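Local coordinates for protein transcriptional regulator (Vibrio vulnificus, PDB 4IVN) that probably represses transcription of the nan operon for sialic acid catabolism by binding DNA, and binds the sugar phosphate ManNAc-6P, at residues Q39-L44 with T50-V55. Sequence-based numbering, arbitrary orientation.
Sequences QTITDL and TSEATV
Val55 points into the opposite segment, where its CG1 sits against CD2 of Leu44 at 3.3 Å, tighter than two methyl carbons usually sit. The end of the Leu44 side chain comes closer to Val55 than its first bond would suggest, and its CG is near both valine methyls. Valine branches at CB, which keeps both methyls close to its own backbone, and so short an apolar side chain suits a place where two helices come together. Ile41 slides past Val55 in the opposite direction, its CG1 lying 4.2 Å from Val55 CG1. With CG1 anti to the backbone N (chi1 -174°) and CD1 extended beyond it, the isoleucine is long enough to reach the backbone O and CB of Glu52. Both segments belong to the helix-turn-helix domain of the RpiR family: helices 41-48 and 52-61 follow one another through a short turn, their N-terminal parts pack together, and Tyr67 of helix 67-78 touches Ile41, Leu44 and Val55. Glutamate suits its partly exposed position by joining an aliphatic stem to a charged end. The stem of Glu52 crosses Ile41 at about a right angle, and its extended chain brings the carboxylate beside the first turn of helix 41-48, whose N-terminal end would probably favour the negative charge. There OE1 of Glu52 lies 4.0 Å from Ile41 CG2, and its OE2 is 3.6 Å from Thr42 OG1. Thr40, the N-cap residue, closes that turn in a capping box: Asp43 N donates to Thr40 OG1 at 3.1 Å, and Thr40 N to Asp43 OD2, satisfying both N-H groups, while Thr40 OG1 also bonds to His212 O.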
loop_
_atom_site.group_PDB
_atom_site.type_symbol
_atom_site.label_atom_id
_atom_site.label_comp_id
_atom_site.label_asym_id
_atom_site.label_seq_id
_atom_site.Cartn_x
_atom_site.Cartn_y
_atom_site.Cartn_z
ATOM N N GLN A 39 -13.130 -6.530 18.197
ATOM C CA GLN A 39 -14.536 -6.240 17.912
ATOM C C GLN A 39 -14.743 -4.745 17.997
ATOM O O GLN A 39 -14.097 -4.101 18.810
ATOM C CB GLN A 39 -15.467 -6.904 18.966
ATOM C CG GLN A 39 -15.491 -8.434 18.837
ATOM C CD GLN A 39 -16.517 -9.117 19.752
ATOM O OE1 GLN A 39 -17.503 -8.508 20.172
ATOM N NE2 GLN A 39 -16.289 -10.391 20.032
ATOM N N THR A 40 -15.673 -4.265 17.197
ATOM C CA THR A 40 -16.134 -2.897 17.232
ATOM C C THR A 40 -17.227 -2.750 18.274
ATOM O O THR A 40 -17.728 -3.749 18.796
ATOM C CB THR A 40 -16.683 -2.450 15.861
ATOM O OG1 THR A 40 -17.906 -3.157 15.563
ATOM C CG2 THR A 40 -15.619 -2.696 14.794
ATOM N N ILE A 41 -17.604 -1.510 18.593
ATOM C CA ILE A 41 -18.704 -1.361 19.578
ATOM C C ILE A 41 -19.932 -2.064 19.008
ATOM O O ILE A 41 -20.717 -2.690 19.780
ATOM C CB ILE A 41 -18.956 0.109 19.941
ATOM C CG1 ILE A 41 -19.978 0.200 21.065
ATOM C CG2 ILE A 41 -19.185 0.947 18.675
ATOM C CD1 ILE A 41 -20.035 1.613 21.609
ATOM N N THR A 42 -20.059 -2.015 17.661
ATOM C CA THR A 42 -21.259 -2.540 16.919
ATOM C C THR A 42 -21.286 -4.073 17.068
ATOM O O THR A 42 -22.323 -4.661 17.361
ATOM C CB THR A 42 -21.298 -2.124 15.412
ATOM O OG1 THR A 42 -20.869 -0.762 15.271
ATOM C CG2 THR A 42 -22.674 -2.268 14.777
ATOM N N ASP A 43 -20.126 -4.701 17.012
ATOM C CA ASP A 43 -20.050 -6.180 17.283
ATOM C C ASP A 43 -20.353 -6.548 18.713
ATOM O O ASP A 43 -21.129 -7.484 18.972
ATOM C CB ASP A 43 -18.615 -6.707 17.073
ATOM C CG ASP A 43 -18.219 -6.769 15.604
ATOM O OD1 ASP A 43 -19.036 -7.197 14.750
ATOM O OD2 ASP A 43 -17.043 -6.435 15.329
ATOM N N LEU A 44 -19.716 -5.861 19.656
ATOM C CA LEU A 44 -19.922 -6.208 21.101
ATOM C C LEU A 44 -21.407 -6.110 21.478
ATOM O O LEU A 44 -21.943 -6.968 22.213
ATOM C CB LEU A 44 -19.137 -5.258 21.981
ATOM C CG LEU A 44 -19.166 -5.620 23.461
ATOM C CD1 LEU A 44 -18.859 -7.086 23.679
ATOM C CD2 LEU A 44 -18.217 -4.738 24.239
ATOM N N THR A 50 -27.364 -6.376 23.283
ATOM C CA THR A 50 -27.627 -5.216 24.133
ATOM C C THR A 50 -27.445 -4.016 23.210
ATOM O O THR A 50 -26.914 -4.150 22.109
ATOM C CB THR A 50 -26.690 -5.195 25.399
ATOM O OG1 THR A 50 -25.310 -4.960 25.027
ATOM C CG2 THR A 50 -26.725 -6.521 26.145
ATOM N N SER A 51 -27.831 -2.832 23.622
ATOM C CA SER A 51 -27.562 -1.660 22.788
ATOM C C SER A 51 -26.070 -1.241 22.868
ATOM O O SER A 51 -25.319 -1.673 23.743
ATOM C CB SER A 51 -28.413 -0.535 23.270
ATOM O OG SER A 51 -28.048 -0.332 24.604
ATOM N N GLU A 52 -25.651 -0.368 21.968
ATOM C CA GLU A 52 -24.353 0.228 22.122
ATOM C C GLU A 52 -24.335 1.128 23.342
ATOM O O GLU A 52 -23.294 1.319 23.955
ATOM C CB GLU A 52 -23.986 1.030 20.888
ATOM C CG GLU A 52 -24.014 0.208 19.629
ATOM C CD GLU A 52 -23.488 0.980 18.422
ATOM O OE1 GLU A 52 -22.985 2.118 18.594
ATOM O OE2 GLU A 52 -23.558 0.418 17.306
ATOM N N ALA A 53 -25.470 1.690 23.691
ATOM C CA ALA A 53 -25.522 2.511 24.948
ATOM C C ALA A 53 -25.150 1.707 26.220
ATOM O O ALA A 53 -24.558 2.229 27.180
ATOM C CB ALA A 53 -26.898 3.126 25.133
ATOM N N THR A 54 -25.589 0.450 26.240
ATOM C CA THR A 54 -25.324 -0.438 27.378
ATOM C C THR A 54 -23.800 -0.694 27.464
ATOM O O THR A 54 -23.197 -0.573 28.532
ATOM C CB THR A 54 -26.100 -1.761 27.279
ATOM O OG1 THR A 54 -27.498 -1.506 27.171
ATOM C CG2 THR A 54 -25.859 -2.615 28.545
ATOM N N VAL A 55 -23.189 -0.972 26.313
ATOM C CA VAL A 55 -21.760 -1.284 26.257
ATOM C C VAL A 55 -20.989 -0.058 26.738
ATOM O O VAL A 55 -20.077 -0.187 27.556
ATOM C CB VAL A 55 -21.362 -1.661 24.800
ATOM C CG1 VAL A 55 -19.871 -1.915 24.658
ATOM C CG2 VAL A 55 -22.138 -2.888 24.333
#